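Glycosyltransferase Gtf1 (Streptococcus pneumoniae, PDB 4PQG) is a glycosyltransferase of the GT-B class, built from two domains with parallel sheets and an added antiparallel sheet, and holds uridine-5'-diphosphate between them. Local coordinates at residues Y27-Y31 against L416-E420; F282-D288 against K307-V313. All blocks are in the same frame, centred on the assembly; numbering follows the deposited sequence.

Interaction 1. Residues Y27-Y31 against L416-E420. With UDP (uridine-5'-diphosphate), chain C.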
ATOM      1  N   TYR A  27      -0.217  -1.536   3.835  1.00 17.98           N
ATOM      2  CA  TYR A  27      -0.668  -1.517   5.233  1.00 18.39           C
ATOM      3  C   TYR A  27      -0.385  -2.853   5.944  1.00 18.69           C
ATOM      4  O   TYR A  27       0.001  -2.863   7.125  1.00 19.02           O
ATOM      5  CB  TYR A  27      -2.136  -1.081   5.345  1.00 18.00           C
ATOM      6  CG  TYR A  27      -2.254   0.414   5.198  1.00 18.34           C
ATOM      7  CD1 TYR A  27      -2.074   1.245   6.296  1.00 18.53           C
ATOM      8  CD2 TYR A  27      -2.479   1.004   3.947  1.00 18.68           C
ATOM      9  CE1 TYR A  27      -2.143   2.619   6.166  1.00 19.32           C
ATOM     10  CE2 TYR A  27      -2.552   2.384   3.805  1.00 18.23           C
ATOM     11  CZ  TYR A  27      -2.372   3.178   4.921  1.00 18.36           C
ATOM     12  OH  TYR A  27      -2.437   4.529   4.823  1.00 17.51           O
ATOM     13  N   ALA A  28      -0.578  -3.963   5.230  1.00 18.16           N
ATOM     14  CA  ALA A  28      -0.219  -5.283   5.753  1.00 19.15           C
ATOM     15  C   ALA A  28       1.258  -5.346   6.145  1.00 19.66           C
ATOM     16  O   ALA A  28       1.622  -5.962   7.160  1.00 21.30           O
ATOM     17  CB  ALA A  28      -0.524  -6.376   4.739  1.00 17.87           C
ATOM     18  N   GLN A  29       2.110  -4.745   5.321  1.00 18.76           N
ATOM     19  CA  GLN A  29       3.535  -4.682   5.625  1.00 18.52           C
ATOM     20  C   GLN A  29       3.766  -3.860   6.889  1.00 18.10           C
ATOM     21  O   GLN A  29       4.611  -4.206   7.719  1.00 19.02           O
ATOM     22  CB  GLN A  29       4.318  -4.059   4.473  1.00 18.03           C
ATOM     23  CG  GLN A  29       4.521  -4.935   3.250  1.00 18.54           C
ATOM     24  CD  GLN A  29       5.694  -4.443   2.408  1.00 19.53           C
ATOM     25  OE1 GLN A  29       5.797  -3.252   2.105  1.00 20.14           O
ATOM     26  NE2 GLN A  29       6.606  -5.349   2.073  1.00 20.25           N
ATOM     27  N   ALA A  30       3.026  -2.765   7.025  1.00 18.37           N
ATOM     28  CA  ALA A  30       3.119  -1.934   8.207  1.00 18.43           C
ATOM     29  C   ALA A  30       2.627  -2.700   9.439  1.00 19.82           C
ATOM     30  O   ALA A  30       3.257  -2.628  10.497  1.00 19.69           O
ATOM     31  CB  ALA A  30       2.358  -0.633   8.029  1.00 18.32           C
ATOM     32  N   TYR A  31       1.525  -3.445   9.310  1.00 20.23           N
ATOM     33  CA  TYR A  31       1.109  -4.314  10.416  1.00 21.58           C
ATOM     34  C   TYR A  31       2.241  -5.277  10.805  1.00 22.82           C
ATOM     35  O   TYR A  31       2.591  -5.376  11.982  1.00 25.62           O
ATOM     36  CB  TYR A  31      -0.161  -5.095  10.083  1.00 21.54           C
ATOM     37  CG  TYR A  31      -1.451  -4.340  10.357  1.00 22.01           C
ATOM     38  CD1 TYR A  31      -1.953  -4.216  11.662  1.00 22.48           C
ATOM     39  CD2 TYR A  31      -2.181  -3.774   9.312  1.00 21.96           C
ATOM     40  CE1 TYR A  31      -3.152  -3.549  11.910  1.00 22.99           C
ATOM     41  CE2 TYR A  31      -3.367  -3.086   9.547  1.00 22.06           C
ATOM     42  CZ  TYR A  31      -3.851  -2.975  10.850  1.00 23.00           C
ATOM     43  OH  TYR A  31      -5.040  -2.301  11.079  1.00 21.41           O
ATOM     44  N   LEU A 416      -8.396  -5.449   5.478  1.00 17.74           N
ATOM     45  CA  LEU A 416      -7.962  -4.828   6.700  1.00 18.25           C
ATOM     46  C   LEU A 416      -8.999  -3.867   7.298  1.00 18.10           C
ATOM     47  O   LEU A 416      -9.130  -3.815   8.514  1.00 17.96           O
ATOM     48  CB  LEU A 416      -6.616  -4.118   6.485  1.00 17.40           C
ATOM     49  CG  LEU A 416      -5.403  -5.067   6.353  1.00 18.82           C
ATOM     50  CD1 LEU A 416      -4.154  -4.341   5.842  1.00 18.43           C
ATOM     51  CD2 LEU A 416      -5.101  -5.847   7.631  1.00 18.03           C
ATOM     52  N   THR A 417      -9.719  -3.112   6.463  1.00 17.85           N
ATOM     53  CA  THR A 417     -10.780  -2.220   6.984  1.00 17.60           C
ATOM     54  C   THR A 417     -11.974  -2.986   7.595  1.00 17.93           C
ATOM     55  O   THR A 417     -12.696  -2.433   8.428  1.00 17.10           O
ATOM     56  CB  THR A 417     -11.329  -1.232   5.944  1.00 17.60           C
ATOM     57  OG1 THR A 417     -11.948  -1.963   4.871  1.00 17.79           O
ATOM     58  CG2 THR A 417     -10.205  -0.308   5.422  1.00 18.13           C
ATOM     59  N   LEU A 418     -12.175  -4.236   7.178  1.00 18.46           N
ATOM     60  CA  LEU A 418     -13.216  -5.073   7.787  1.00 20.00           C
ATOM     61  C   LEU A 418     -12.814  -5.462   9.220  1.00 20.79           C
ATOM     62  O   LEU A 418     -13.614  -5.377  10.145  1.00 22.66           O
ATOM     63  CB  LEU A 418     -13.481  -6.322   6.942  1.00 20.50           C
ATOM     64  CG  LEU A 418     -13.747  -6.191   5.435  1.00 20.91           C
ATOM     65  CD1 LEU A 418     -13.936  -7.572   4.831  1.00 20.24           C
ATOM     66  CD2 LEU A 418     -14.948  -5.293   5.153  1.00 21.32           C
ATOM     67  N   MET A 419     -11.562  -5.860   9.388  1.00 21.13           N
ATOM     68  CA  MET A 419     -10.987  -6.150  10.712  1.00 22.09           C
ATOM     69  C   MET A 419     -10.977  -4.903  11.592  1.00 21.40           C
ATOM     70  O   MET A 419     -11.387  -4.928  12.758  1.00 21.66           O
ATOM     71  CB  MET A 419      -9.557  -6.688  10.567  1.00 21.30           C
ATOM     72  CG  MET A 419      -8.891  -7.034  11.900  1.00 21.71           C
ATOM     73  SD  MET A 419      -7.103  -7.189  11.760  1.00 22.87           S
ATOM     74  CE  MET A 419      -6.674  -5.456  11.568  1.00 20.97           C
ATOM     75  N   GLU A 420     -10.505  -3.806  11.018  1.00 20.40           N
ATOM     76  CA  GLU A 420     -10.472  -2.539  11.717  1.00 20.54           C
ATOM     77  C   GLU A 420     -11.880  -2.124  12.128  1.00 21.06           C
ATOM     78  O   GLU A 420     -12.105  -1.755  13.288  1.00 21.80           O
ATOM     79  CB  GLU A 420      -9.777  -1.473  10.859  1.00 20.54           C
ATOM     80  CG  GLU A 420      -8.262  -1.697  10.737  1.00 20.61           C
ATOM     81  CD  GLU A 420      -7.596  -0.963   9.559  1.00 21.26           C
ATOM     82  OE1 GLU A 420      -8.207  -0.016   9.009  1.00 20.22           O
ATOM     83  OE2 GLU A 420      -6.459  -1.362   9.185  1.00 19.13           O
TER
HETATM   84  N1  UDP C 601      -6.828   3.085   4.615  1.00 17.74           N
HETATM   85  C2  UDP C 601      -6.448   4.272   5.277  1.00 17.57           C
HETATM   86  N3  UDP C 601      -7.148   5.378   5.071  1.00 18.40           N
HETATM   87  C4  UDP C 601      -8.206   5.423   4.248  1.00 18.43           C
HETATM   88  C5  UDP C 601      -8.610   4.271   3.567  1.00 17.87           C
HETATM   89  C6  UDP C 601      -7.888   3.091   3.780  1.00 17.48           C
HETATM   90  O2  UDP C 601      -5.470   4.295   6.066  1.00 16.97           O
HETATM   91  O4  UDP C 601      -8.813   6.508   4.112  1.00 18.20           O
HETATM   92  C1' UDP C 601      -6.057   1.864   4.896  1.00 18.24           C
HETATM   93  C2' UDP C 601      -6.892   0.955   5.794  1.00 18.78           C
HETATM   94  O2' UDP C 601      -6.767   1.249   7.200  1.00 19.01           O
HETATM   95  C3' UDP C 601      -6.406  -0.448   5.472  1.00 19.22           C
HETATM   96  C4' UDP C 601      -5.855  -0.328   4.054  1.00 19.34           C
HETATM   97  O4' UDP C 601      -5.824   1.072   3.730  1.00 18.83           O
HETATM   98  O3' UDP C 601      -5.348  -0.833   6.358  1.00 19.93           O
HETATM   99  C5' UDP C 601      -6.730  -1.031   3.018  1.00 18.70           C
HETATM  100  O5' UDP C 601      -6.579  -2.431   3.181  1.00 18.89           O
HETATM  101  PA  UDP C 601      -7.715  -3.458   2.701  1.00 18.46           P
HETATM  102  O1A UDP C 601      -7.247  -4.860   2.989  1.00 17.49           O
HETATM  103  O2A UDP C 601      -9.011  -2.987   3.315  1.00 18.26           O
HETATM  104  O3A UDP C 601      -7.988  -3.167   1.137  1.00 17.31           O
HETATM  105  PB  UDP C 601      -7.025  -3.286  -0.147  1.00 17.10           P
HETATM  106  O1B UDP C 601      -7.910  -3.912  -1.202  1.00 16.37           O
HETATM  107  O2B UDP C 601      -6.596  -1.858  -0.444  1.00 16.25           O
HETATM  108  O3B UDP C 601      -5.899  -4.221   0.249  1.00 16.83           O

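Interaction 2. Residues F282-D288 against K307-V313. With NAG (2-acetamido-2-deoxy-beta-D-glucopyranose), chain D.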
ATOM      1  N   PHE A 282       7.768 -21.535   2.159  1.00 25.65           N
ATOM      2  CA  PHE A 282       6.331 -21.566   2.447  1.00 25.34           C
ATOM      3  C   PHE A 282       5.550 -20.385   1.875  1.00 24.28           C
ATOM      4  O   PHE A 282       6.095 -19.305   1.708  1.00 22.78           O
ATOM      5  CB  PHE A 282       6.049 -21.707   3.947  1.00 24.29           C
ATOM      6  CG  PHE A 282       6.609 -20.607   4.798  1.00 24.03           C
ATOM      7  CD1 PHE A 282       5.787 -19.594   5.270  1.00 24.09           C
ATOM      8  CD2 PHE A 282       7.953 -20.620   5.194  1.00 24.57           C
ATOM      9  CE1 PHE A 282       6.293 -18.596   6.092  1.00 23.33           C
ATOM     10  CE2 PHE A 282       8.466 -19.623   6.009  1.00 24.27           C
ATOM     11  CZ  PHE A 282       7.632 -18.610   6.467  1.00 24.47           C
ATOM     12  N   PHE A 283       4.283 -20.622   1.552  1.00 24.44           N
ATOM     13  CA  PHE A 283       3.373 -19.535   1.208  1.00 23.62           C
ATOM     14  C   PHE A 283       2.592 -19.123   2.450  1.00 24.40           C
ATOM     15  O   PHE A 283       2.269 -19.967   3.295  1.00 24.43           O
ATOM     16  CB  PHE A 283       2.420 -19.964   0.101  1.00 23.09           C
ATOM     17  CG  PHE A 283       3.098 -20.249  -1.215  1.00 22.97           C
ATOM     18  CD1 PHE A 283       3.239 -19.236  -2.175  1.00 22.54           C
ATOM     19  CD2 PHE A 283       3.591 -21.521  -1.508  1.00 21.75           C
ATOM     20  CE1 PHE A 283       3.861 -19.496  -3.387  1.00 21.03           C
ATOM     21  CE2 PHE A 283       4.213 -21.784  -2.717  1.00 20.60           C
ATOM     22  CZ  PHE A 283       4.341 -20.767  -3.661  1.00 21.76           C
ATOM     23  N   ILE A 284       2.315 -17.824   2.562  1.00 22.48           N
ATOM     24  CA  ILE A 284       1.469 -17.285   3.621  1.00 22.17           C
ATOM     25  C   ILE A 284       0.145 -16.781   3.025  1.00 22.15           C
ATOM     26  O   ILE A 284       0.151 -16.026   2.043  1.00 20.02           O
ATOM     27  CB  ILE A 284       2.170 -16.130   4.376  1.00 22.11           C
ATOM     28  CG1 ILE A 284       3.570 -16.551   4.848  1.00 21.41           C
ATOM     29  CG2 ILE A 284       1.329 -15.660   5.562  1.00 22.52           C
ATOM     30  CD1 ILE A 284       4.354 -15.429   5.528  1.00 20.69           C
ATOM     31  N   VAL A 285      -0.980 -17.223   3.593  1.00 21.38           N
ATOM     32  CA  VAL A 285      -2.310 -16.686   3.243  1.00 21.89           C
ATOM     33  C   VAL A 285      -3.021 -16.175   4.485  1.00 22.28           C
ATOM     34  O   VAL A 285      -2.703 -16.606   5.587  1.00 23.50           O
ATOM     35  CB  VAL A 285      -3.227 -17.714   2.549  1.00 21.86           C
ATOM     36  CG1 VAL A 285      -2.620 -18.195   1.244  1.00 22.19           C
ATOM     37  CG2 VAL A 285      -3.532 -18.887   3.477  1.00 20.10           C
ATOM     38  N   SER A 286      -4.008 -15.291   4.318  1.00 22.23           N
ATOM     39  CA  SER A 286      -4.651 -14.664   5.467  1.00 22.37           C
ATOM     40  C   SER A 286      -5.770 -15.466   6.147  1.00 22.41           C
ATOM     41  O   SER A 286      -6.089 -15.201   7.302  1.00 21.22           O
ATOM     42  CB  SER A 286      -5.176 -13.278   5.109  1.00 22.98           C
ATOM     43  OG  SER A 286      -4.097 -12.401   4.831  1.00 26.31           O
ATOM     44  N   THR A 287      -6.385 -16.393   5.423  1.00 22.38           N
ATOM     45  CA  THR A 287      -7.487 -17.196   5.970  1.00 24.84           C
ATOM     46  C   THR A 287      -7.297 -18.666   5.673  1.00 24.94           C
ATOM     47  O   THR A 287      -6.653 -19.023   4.691  1.00 26.17           O
ATOM     48  CB  THR A 287      -8.838 -16.798   5.375  1.00 24.10           C
ATOM     49  OG1 THR A 287      -8.862 -17.147   3.987  1.00 24.11           O
ATOM     50  CG2 THR A 287      -9.104 -15.328   5.564  1.00 24.00           C
ATOM     51  N   ASP A 288      -7.891 -19.519   6.503  1.00 26.47           N
ATOM     52  CA  ASP A 288      -7.851 -20.960   6.279  1.00 25.64           C
ATOM     53  C   ASP A 288      -8.595 -21.393   5.026  1.00 24.37           C
ATOM     54  O   ASP A 288      -8.230 -22.389   4.427  1.00 24.48           O
ATOM     55  CB  ASP A 288      -8.422 -21.734   7.476  1.00 28.29           C
ATOM     56  CG  ASP A 288      -7.467 -21.775   8.652  1.00 30.31           C
ATOM     57  OD1 ASP A 288      -6.236 -21.832   8.437  1.00 30.53           O
ATOM     58  OD2 ASP A 288      -7.960 -21.750   9.795  1.00 33.08           O
ATOM     59  N   LYS A 307       4.348 -25.973   1.250  1.00 26.73           N
ATOM     60  CA  LYS A 307       3.852 -25.671   2.570  1.00 27.64           C
ATOM     61  C   LYS A 307       3.098 -24.348   2.507  1.00 27.28           C
ATOM     62  O   LYS A 307       3.565 -23.386   1.896  1.00 25.57           O
ATOM     63  CB  LYS A 307       5.002 -25.573   3.568  1.00 28.26           C
ATOM     64  CG  LYS A 307       4.547 -25.170   4.959  1.00 30.26           C
ATOM     65  CD  LYS A 307       5.617 -25.379   6.014  1.00 33.77           C
ATOM     66  CE  LYS A 307       4.972 -25.370   7.396  1.00 35.63           C
ATOM     67  NZ  LYS A 307       5.971 -25.418   8.499  1.00 39.68           N
ATOM     68  N   ILE A 308       1.927 -24.317   3.127  1.00 26.61           N
ATOM     69  CA  ILE A 308       1.092 -23.112   3.136  1.00 26.32           C
ATOM     70  C   ILE A 308       0.644 -22.843   4.558  1.00 26.14           C
ATOM     71  O   ILE A 308       0.032 -23.696   5.184  1.00 28.57           O
ATOM     72  CB  ILE A 308      -0.139 -23.261   2.230  1.00 24.26           C
ATOM     73  CG1 ILE A 308       0.273 -23.571   0.786  1.00 24.33           C
ATOM     74  CG2 ILE A 308      -1.030 -22.033   2.330  1.00 24.22           C
ATOM     75  CD1 ILE A 308      -0.896 -23.857  -0.143  1.00 24.14           C
ATOM     76  N   VAL A 309       0.956 -21.664   5.073  1.00 24.36           N
ATOM     77  CA  VAL A 309       0.613 -21.326   6.451  1.00 24.92           C
ATOM     78  C   VAL A 309      -0.390 -20.178   6.450  1.00 24.45           C
ATOM     79  O   VAL A 309      -0.313 -19.287   5.600  1.00 24.38           O
ATOM     80  CB  VAL A 309       1.870 -21.020   7.319  1.00 25.22           C
ATOM     81  CG1 VAL A 309       2.693 -19.882   6.754  1.00 26.84           C
ATOM     82  CG2 VAL A 309       1.497 -20.709   8.765  1.00 26.27           C
ATOM     83  N   THR A 310      -1.333 -20.219   7.389  1.00 23.95           N
ATOM     84  CA  THR A 310      -2.312 -19.161   7.549  1.00 23.46           C
ATOM     85  C   THR A 310      -1.864 -18.170   8.612  1.00 24.41           C
ATOM     86  O   THR A 310      -1.771 -18.507   9.784  1.00 23.38           O
ATOM     87  CB  THR A 310      -3.697 -19.717   7.909  1.00 24.14           C
ATOM     88  OG1 THR A 310      -4.157 -20.580   6.854  1.00 23.86           O
ATOM     89  CG2 THR A 310      -4.694 -18.579   8.129  1.00 23.10           C
ATOM     90  N   ILE A 311      -1.565 -16.942   8.191  1.00 23.19           N
ATOM     91  CA  ILE A 311      -1.239 -15.876   9.126  1.00 23.57           C
ATOM     92  C   ILE A 311      -1.952 -14.622   8.652  1.00 23.91           C
ATOM     93  O   ILE A 311      -1.636 -14.107   7.573  1.00 25.51           O
ATOM     94  CB  ILE A 311       0.275 -15.594   9.219  1.00 23.71           C
ATOM     95  CG1 ILE A 311       1.088 -16.889   9.344  1.00 24.08           C
ATOM     96  CG2 ILE A 311       0.564 -14.642  10.371  1.00 23.14           C
ATOM     97  CD1 ILE A 311       2.568 -16.684   9.095  1.00 25.63           C
ATOM     98  N   PRO A 312      -2.936 -14.147   9.434  1.00 24.74           N
ATOM     99  CA  PRO A 312      -3.670 -12.924   9.096  1.00 22.90           C
ATOM    100  C   PRO A 312      -2.691 -11.772   8.875  1.00 23.04           C
ATOM    101  O   PRO A 312      -1.748 -11.632   9.648  1.00 22.43           O
ATOM    102  CB  PRO A 312      -4.495 -12.666  10.348  1.00 23.11           C
ATOM    103  CG  PRO A 312      -4.758 -14.030  10.896  1.00 24.00           C
ATOM    104  CD  PRO A 312      -3.500 -14.810  10.634  1.00 24.81           C
ATOM    105  N   VAL A 313      -2.934 -10.966   7.835  1.00 22.25           N
ATOM    106  CA  VAL A 313      -2.097  -9.817   7.491  1.00 22.37           C
ATOM    107  C   VAL A 313      -2.299  -8.656   8.458  1.00 22.19           C
ATOM    108  O   VAL A 313      -1.533  -7.700   8.467  1.00 23.30           O
ATOM    109  CB  VAL A 313      -2.316  -9.321   6.030  1.00 21.90           C
ATOM    110  CG1 VAL A 313      -1.785 -10.330   5.023  1.00 21.53           C
ATOM    111  CG2 VAL A 313      -3.778  -8.985   5.750  1.00 21.42           C
TER
HETATM  112  C1  NAG D 602      -5.218  -6.735  -0.542  1.00 18.29           C
HETATM  113  C2  NAG D 602      -6.526  -7.505  -0.665  1.00 17.57           C
HETATM  114  C3  NAG D 602      -7.027  -7.313   0.772  1.00 17.54           C
HETATM  115  C4  NAG D 602      -5.964  -7.693   1.815  1.00 17.47           C
HETATM  116  C5  NAG D 602      -4.597  -7.031   1.484  1.00 18.15           C
HETATM  117  C6  NAG D 602      -3.493  -7.284   2.504  1.00 18.04           C
HETATM  118  C7  NAG D 602      -8.321  -7.545  -2.313  1.00 17.81           C
HETATM  119  C8  NAG D 602      -9.208  -6.694  -3.177  1.00 17.06           C
HETATM  120  N2  NAG D 602      -7.456  -6.873  -1.570  1.00 17.26           N
HETATM  121  O1  NAG D 602      -4.764  -5.894  -1.564  1.00 17.75           O
HETATM  122  O3  NAG D 602      -8.254  -7.984   1.005  1.00 18.05           O
HETATM  123  O4  NAG D 602      -6.408  -7.251   3.075  1.00 16.60           O
HETATM  124  O5  NAG D 602      -4.253  -7.479   0.171  1.00 18.70           O
HETATM  125  O6  NAG D 602      -3.175  -8.655   2.428  1.00 18.90           O
HETATM  126  O7  NAG D 602      -8.410  -8.783  -2.331  1.00 19.06           O

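Interaction 1. Residues Y27-Y31 against L416-E420
The polar link between Y31 and E420 is a single hydrogen bond: the Y31 hydroxyl donates to E420 OE2, with OH and OE2 2.5 Å apart. It arrives on the anti side of the carboxylate, 28° out of its plane, and ring and carboxylate planes stand 33° apart. The same carboxylate grips the ribose of UDP, OE1 accepting a hydrogen bond from O2' (2.6 Å) and OE2 one from O3' (3.1 Å). OE2 thus accepts from both Y31 and UDP, and OE1 also has Y399 OH as a partner, which together would hold the carboxylate against the sugar.

Backbone donors serve the phosphate. L416 N reaches UDP O1A at 2.8 Å and T417 N reaches O2A at 3.2 Å, both nearly straight, at the N-terminal end of a helix that would probably favour the negative charge.

Apolar contacts fill the rest. L416 sends CD2 to CE2 of Y31 (3.8 Å) and CD1 to CB of Y27 (3.9 Å), while M419 CE, brought round by a bend at chi3 (73°), meets CZ of Y31 obliquely. The Y27 ring lies with one face over UDP C1', its hydroxyl hydrogen-bonded to H392 NE2.

Helix 24-38 and helix 416-423 thus meet directly beside the ribose, with helix 56-63 touching Y27 and helix 436-440 touching M419.

Interaction 2. Residues F282-D288 against K307-V313
F283 and I308 are bridged in the beta-alpha-beta unit of strand 282-285, helix 288-301 and strand 308-310, part of the parallel sheet of a Rossmann-like domain. The parallel register follows from I284 pairing with V309 and V285 with T310, and from a ladder in which F283 N donates to K307 O, V309 N to F283 O, V285 N to V309 O and I311 N to V285 O; the last is the most bent, at 144°.

I284 and V309 point to one face of the sheet. From CB, 4.2 Å from V309 O, the I284 side chain divides: CG1 lies beside V309 CG1 at 3.9 Å, while CG2, anti to the backbone N, reaches I311 CB at 3.8 Å. The tip, CD1, comes to 4.2 Å from I311 CD1. F282 adds its ring, whose CD1 meets V309 CG1 obliquely at 3.4 Å.

V285 and T310 turn to the other face, where helix 288-301 packs. N291 of that helix is hydrogen-bonded to T310 OG1, and T287 caps its first turn through Q290 N. Beyond the strands, V313 approaches the bound NAG. From strand 308-310, T310 OG1 donates to OD1 of D288, the first residue of helix 288-301, over 2.9 Å, 28° out of the carboxylate plane.

Overall arrangement
The two contacts differ in what they join. Interaction 1 brings together elements 385 residues apart, from the two halves of the GT-B fold, and buries 208 Å² between its segments; much of its chemistry passes through UDP. Interaction 2 joins neighbouring strands of one sheet, buries 631 Å² and relies on a backbone ladder and apolar side chains, with one polar side-chain bond between T310 and D288. Both are partly buried; the centre of interaction 1 lies about 10 Å, and that of interaction 2 about 19 Å, from the centre of the chain, with K307 and D288 exposed. They meet at V313: its CB lies 3.7 Å from A28 CB, and its CG2 is 3.9 Å from L416 CD2, so segment 307-313 ends against both helices of interaction 1.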